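Local coordinates for probable threonyl-tRNA synthetase 1 (Aeropyrum pernix, PDB 3A32), which probably attaches threonine to tRNA(Thr), activating the amino acid with ATP in a zinc-containing active site, and lacks the domain for editing mischarged seryl-tRNA, at residues P133-R144 with R158-V169. Numbering follows the deposited sequence.
With ZN (zinc ion), chain G.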
loop_
_atom_site.group_PDB
_atom_site.type_symbol
_atom_site.label_atom_id
_atom_site.label_comp_id
_atom_site.label_asym_id
_atom_site.label_seq_id
_atom_site.Cartn_x
_atom_site.Cartn_y
_atom_site.Cartn_z
ATOM N N PRO A 133 18.377 12.579 14.132
ATOM C CA PRO A 133 17.038 13.023 13.676
ATOM C C PRO A 133 15.975 11.884 13.642
ATOM O O PRO A 133 16.294 10.697 13.408
ATOM C CB PRO A 133 17.290 13.615 12.270
ATOM C CG PRO A 133 18.702 13.258 11.904
ATOM C CD PRO A 133 19.439 12.763 13.120
ATOM N N PHE A 134 14.729 12.261 13.895
ATOM C CA PHE A 134 13.606 11.329 13.825
ATOM C C PHE A 134 12.910 11.626 12.513
ATOM O O PHE A 134 12.482 12.767 12.272
ATOM C CB PHE A 134 12.697 11.561 15.011
ATOM C CG PHE A 134 11.389 10.849 14.944
ATOM C CD1 PHE A 134 11.248 9.592 15.487
ATOM C CD2 PHE A 134 10.267 11.481 14.399
ATOM C CE1 PHE A 134 10.008 8.928 15.438
ATOM C CE2 PHE A 134 9.038 10.838 14.353
ATOM C CZ PHE A 134 8.897 9.573 14.882
ATOM N N LYS A 135 12.832 10.603 11.654
ATOM C CA LYS A 135 12.308 10.746 10.305
ATOM C C LYS A 135 11.228 9.749 10.126
ATOM O O LYS A 135 11.448 8.556 10.365
ATOM C CB LYS A 135 13.414 10.521 9.261
ATOM C CG LYS A 135 14.707 11.307 9.572
ATOM C CD LYS A 135 15.733 11.317 8.448
ATOM C CE LYS A 135 15.770 9.995 7.656
ATOM N NZ LYS A 135 17.080 9.826 6.915
ATOM N N VAL A 136 10.047 10.240 9.723
ATOM C CA VAL A 136 8.847 9.417 9.548
ATOM C C VAL A 136 8.244 9.682 8.125
ATOM O O VAL A 136 8.003 10.852 7.771
ATOM C CB VAL A 136 7.843 9.674 10.709
ATOM C CG1 VAL A 136 7.397 11.174 10.803
ATOM C CG2 VAL A 136 6.669 8.793 10.631
ATOM N N PHE A 137 8.012 8.609 7.357
ATOM C CA PHE A 137 7.488 8.676 5.989
ATOM C C PHE A 137 6.087 8.045 5.898
ATOM O O PHE A 137 5.848 7.008 6.501
ATOM C CB PHE A 137 8.382 7.909 4.991
ATOM C CG PHE A 137 7.768 7.803 3.616
ATOM C CD1 PHE A 137 7.757 8.906 2.759
ATOM C CD2 PHE A 137 7.153 6.626 3.192
ATOM C CE1 PHE A 137 7.177 8.839 1.532
ATOM C CE2 PHE A 137 6.579 6.553 1.929
ATOM C CZ PHE A 137 6.580 7.649 1.102
ATOM N N GLU A 138 5.196 8.630 5.106
ATOM C CA GLU A 138 3.871 8.017 4.867
ATOM C C GLU A 138 3.410 8.283 3.445
ATOM O O GLU A 138 3.512 9.421 2.996
ATOM C CB GLU A 138 2.789 8.504 5.855
ATOM C CG GLU A 138 1.417 7.955 5.532
ATOM C CD GLU A 138 0.371 8.186 6.618
ATOM O OE1 GLU A 138 0.643 8.885 7.641
ATOM O OE2 GLU A 138 -0.758 7.681 6.435
ATOM N N PHE A 139 2.978 7.220 2.746
ATOM C CA PHE A 139 2.226 7.310 1.479
ATOM C C PHE A 139 0.818 7.703 1.928
ATOM O O PHE A 139 -0.020 6.844 2.253
ATOM C CB PHE A 139 2.223 5.923 0.804
ATOM C CG PHE A 139 1.715 5.916 -0.635
ATOM C CD1 PHE A 139 2.498 6.407 -1.678
ATOM C CD2 PHE A 139 0.468 5.378 -0.943
ATOM C CE1 PHE A 139 2.011 6.402 -3.012
ATOM C CE2 PHE A 139 -0.001 5.333 -2.256
ATOM C CZ PHE A 139 0.777 5.845 -3.296
ATOM N N GLY A 140 0.560 9.003 2.031
ATOM C CA GLY A 140 -0.596 9.440 2.849
ATOM C C GLY A 140 -1.762 9.914 2.022
ATOM O O GLY A 140 -1.554 10.483 0.956
ATOM N N ARG A 141 -2.980 9.724 2.512
ATOM C CA ARG A 141 -4.218 10.071 1.742
ATOM C C ARG A 141 -4.966 11.205 2.432
ATOM O O ARG A 141 -5.409 11.047 3.570
ATOM C CB ARG A 141 -5.131 8.861 1.613
ATOM C CG ARG A 141 -4.453 7.722 0.869
ATOM C CD ARG A 141 -5.064 6.382 1.184
ATOM N NE ARG A 141 -4.584 5.428 0.186
ATOM C CZ ARG A 141 -3.537 4.649 0.396
ATOM N NH1 ARG A 141 -2.924 4.689 1.574
ATOM N NH2 ARG A 141 -3.119 3.855 -0.558
ATOM N N VAL A 142 -5.058 12.344 1.738
ATOM C CA VAL A 142 -5.525 13.592 2.305
ATOM C C VAL A 142 -6.694 14.136 1.505
ATOM O O VAL A 142 -6.829 13.869 0.315
ATOM C CB VAL A 142 -4.370 14.632 2.509
ATOM C CG1 VAL A 142 -3.320 14.096 3.503
ATOM C CG2 VAL A 142 -3.692 15.016 1.208
ATOM N N HIS A 143 -7.598 14.824 2.176
ATOM C CA HIS A 143 -8.784 15.316 1.514
ATOM C C HIS A 143 -8.992 16.766 1.923
ATOM O O HIS A 143 -8.874 17.104 3.097
ATOM C CB HIS A 143 -10.023 14.525 1.886
ATOM C CG HIS A 143 -9.999 13.130 1.389
ATOM N ND1 HIS A 143 -9.307 12.119 2.039
ATOM C CD2 HIS A 143 -10.559 12.573 0.300
ATOM C CE1 HIS A 143 -9.441 11.000 1.351
ATOM N NE2 HIS A 143 -10.167 11.257 0.279
ATOM N N ARG A 144 -9.326 17.590 0.940
ATOM C CA ARG A 144 -9.390 19.039 1.141
ATOM C C ARG A 144 -10.548 19.576 0.318
ATOM O O ARG A 144 -10.844 19.048 -0.758
ATOM C CB ARG A 144 -8.075 19.670 0.693
ATOM C CG ARG A 144 -6.954 19.269 1.592
ATOM C CD ARG A 144 -5.661 19.851 1.146
ATOM N NE ARG A 144 -4.578 19.373 2.019
ATOM C CZ ARG A 144 -3.297 19.684 1.843
ATOM N NH1 ARG A 144 -2.960 20.495 0.857
ATOM N NH2 ARG A 144 -2.345 19.192 2.638
ATOM N N ARG A 158 -10.033 16.782 -4.865
ATOM C CA ARG A 158 -10.512 16.748 -3.496
ATOM C C ARG A 158 -9.883 15.673 -2.595
ATOM O O ARG A 158 -9.939 15.781 -1.381
ATOM C CB ARG A 158 -12.035 16.560 -3.524
ATOM C CG ARG A 158 -12.771 17.841 -3.939
ATOM C CD ARG A 158 -14.256 17.633 -4.230
ATOM N NE ARG A 158 -14.778 18.936 -4.618
ATOM C CZ ARG A 158 -15.928 19.149 -5.238
ATOM N NH1 ARG A 158 -16.753 18.148 -5.579
ATOM N NH2 ARG A 158 -16.267 20.384 -5.467
ATOM N N GLY A 159 -9.342 14.611 -3.178
ATOM C CA GLY A 159 -8.643 13.569 -2.412
ATOM C C GLY A 159 -7.424 13.155 -3.198
ATOM O O GLY A 159 -7.520 12.917 -4.406
ATOM N N PHE A 160 -6.268 13.111 -2.537
ATOM C CA PHE A 160 -5.040 12.790 -3.223
ATOM C C PHE A 160 -4.002 12.179 -2.275
ATOM O O PHE A 160 -4.226 12.071 -1.082
ATOM C CB PHE A 160 -4.451 14.037 -4.001
ATOM C CG PHE A 160 -4.160 15.244 -3.130
ATOM C CD1 PHE A 160 -2.860 15.514 -2.699
ATOM C CD2 PHE A 160 -5.196 16.095 -2.715
ATOM C CE1 PHE A 160 -2.573 16.614 -1.843
ATOM C CE2 PHE A 160 -4.915 17.216 -1.887
ATOM C CZ PHE A 160 -3.602 17.463 -1.438
ATOM N N THR A 161 -2.851 11.824 -2.834
ATOM C CA THR A 161 -1.811 11.130 -2.115
ATOM C C THR A 161 -0.535 11.978 -2.148
ATOM O O THR A 161 -0.254 12.606 -3.156
ATOM C CB THR A 161 -1.658 9.702 -2.710
ATOM O OG1 THR A 161 -2.970 9.207 -3.114
ATOM C CG2 THR A 161 -1.034 8.727 -1.661
ATOM N N GLN A 162 0.210 11.999 -1.042
ATOM C CA GLN A 162 1.498 12.714 -0.909
ATOM C C GLN A 162 2.533 11.666 -0.488
ATOM O O GLN A 162 2.189 10.760 0.254
ATOM C CB GLN A 162 1.437 13.702 0.250
ATOM C CG GLN A 162 0.513 14.864 0.072
ATOM C CD GLN A 162 0.149 15.545 1.359
ATOM O OE1 GLN A 162 -0.047 14.916 2.393
ATOM N NE2 GLN A 162 0.034 16.859 1.302
ATOM N N ASP A 163 3.774 11.785 -0.992
ATOM C CA ASP A 163 4.927 11.095 -0.406
ATOM C C ASP A 163 5.467 11.994 0.745
ATOM O O ASP A 163 6.512 12.656 0.642
ATOM C CB ASP A 163 6.028 10.834 -1.482
ATOM C CG ASP A 163 6.472 12.124 -2.237
ATOM O OD1 ASP A 163 5.619 13.015 -2.484
ATOM O OD2 ASP A 163 7.674 12.245 -2.607
ATOM N N ASP A 164 4.743 11.963 1.844
ATOM C CA ASP A 164 4.868 12.896 2.928
ATOM C C ASP A 164 5.851 12.382 3.982
ATOM O O ASP A 164 5.820 11.201 4.328
ATOM C CB ASP A 164 3.470 13.052 3.559
ATOM C CG ASP A 164 3.332 14.318 4.401
ATOM O OD1 ASP A 164 4.119 15.276 4.201
ATOM O OD2 ASP A 164 2.400 14.359 5.244
ATOM N N ALA A 165 6.673 13.271 4.554
ATOM C CA ALA A 165 7.515 12.867 5.666
ATOM C C ALA A 165 7.694 14.048 6.580
ATOM O O ALA A 165 7.513 15.201 6.159
ATOM C CB ALA A 165 8.859 12.338 5.163
ATOM N N HIS A 166 7.988 13.756 7.833
ATOM C CA HIS A 166 8.312 14.743 8.821
ATOM C C HIS A 166 9.627 14.396 9.499
ATOM O O HIS A 166 9.918 13.223 9.785
ATOM C CB HIS A 166 7.136 14.933 9.804
ATOM C CG HIS A 166 5.930 15.495 9.125
ATOM N ND1 HIS A 166 4.986 14.698 8.522
ATOM C CD2 HIS A 166 5.599 16.766 8.815
ATOM C CE1 HIS A 166 4.084 15.450 7.927
ATOM N NE2 HIS A 166 4.427 16.711 8.094
ATOM N N ILE A 167 10.440 15.427 9.708
ATOM C CA ILE A 167 11.758 15.255 10.257
ATOM C C ILE A 167 11.944 16.193 11.435
ATOM O O ILE A 167 11.724 17.406 11.334
ATOM C CB ILE A 167 12.841 15.534 9.190
ATOM C CG1 ILE A 167 12.550 14.741 7.933
ATOM C CG2 ILE A 167 14.297 15.235 9.730
ATOM C CD1 ILE A 167 13.773 14.675 7.011
ATOM N N ILE A 168 12.347 15.628 12.560
ATOM C CA ILE A 168 12.733 16.415 13.738
ATOM C C ILE A 168 14.248 16.269 13.893
ATOM O O ILE A 168 14.741 15.188 14.225
ATOM C CB ILE A 168 11.963 15.914 14.982
ATOM C CG1 ILE A 168 10.469 16.064 14.705
ATOM C CG2 ILE A 168 12.437 16.632 16.266
ATOM C CD1 ILE A 168 9.528 15.563 15.771
ATOM N N VAL A 169 14.977 17.344 13.597
ATOM C CA VAL A 169 16.439 17.253 13.437
ATOM C C VAL A 169 17.174 18.303 14.300
ATOM O O VAL A 169 16.824 19.485 14.221
ATOM C CB VAL A 169 16.892 17.413 11.948
ATOM C CG1 VAL A 169 16.229 18.548 11.279
ATOM C CG2 VAL A 169 18.346 17.580 11.886
HETATM ZN ZN ZN G . 3.395 18.141 7.183
HETATM O O HOH W 1 0.185 18.406 3.741
HETATM O O HOH W 2 3.631 17.592 5.250
#
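Phe134 and Ile168 trade both backbone N-H groups for both carbonyls, and the same double exchange recurs at Val136 with His166, Glu138 with Asp164, Gly140 with Gln162 and Val142 with Phe160. An eleventh bond, Arg144 N to Arg158 O (3.0 Å), closes the end. The straightest is Val142 N to Phe160 O, 173° at the hydrogen; the most bent is Asp164 N to Glu138 O, 145°, and Asp164 N is also weakly shared with Gln162 O. These two strands and the loop between them correspond to motif 2 of class II aminoacyl-tRNA synthetases, with strand 306-316 continuing the sheet beyond 159-169. On the metal side of the sheet His166 NE2 binds zinc at 2.0 Å, Cys112 and His310 supply two more ligands, and a water the fourth. That water donates to Asp164 OD1 (2.6 Å), making Asp164 a second-shell partner of the metal. On the same face, buried Glu138 OE1 is hydrogen-bonded by His115 NE2 and Thr73 OG1. Nearer the connecting loop, Val142 CG2 lies over the Phe160 ring, 3.8 Å from its centroid, as a CH-pi contact. Phe160 CG sits between its backbone N and carbonyl carbon (chi1 58°), which brings CZ over one face of the Arg144 guanidinium, the two planes nearly perpendicular. Arg144 NE bonds to Pro109 O, while one water accepts from Gln162 NE2 (2.9 Å) and, weakly, from Arg144 NH2. On the opposite face, Thr161 CG2 lies over the centre of the Phe139 ring, a CH-pi contact, 3.7 Å from the centroid; Thr161 OG1 is hydrogen-bonded by Arg52 NH2, and Arg141 NE forms a salt bridge to Glu72 of the second subunit.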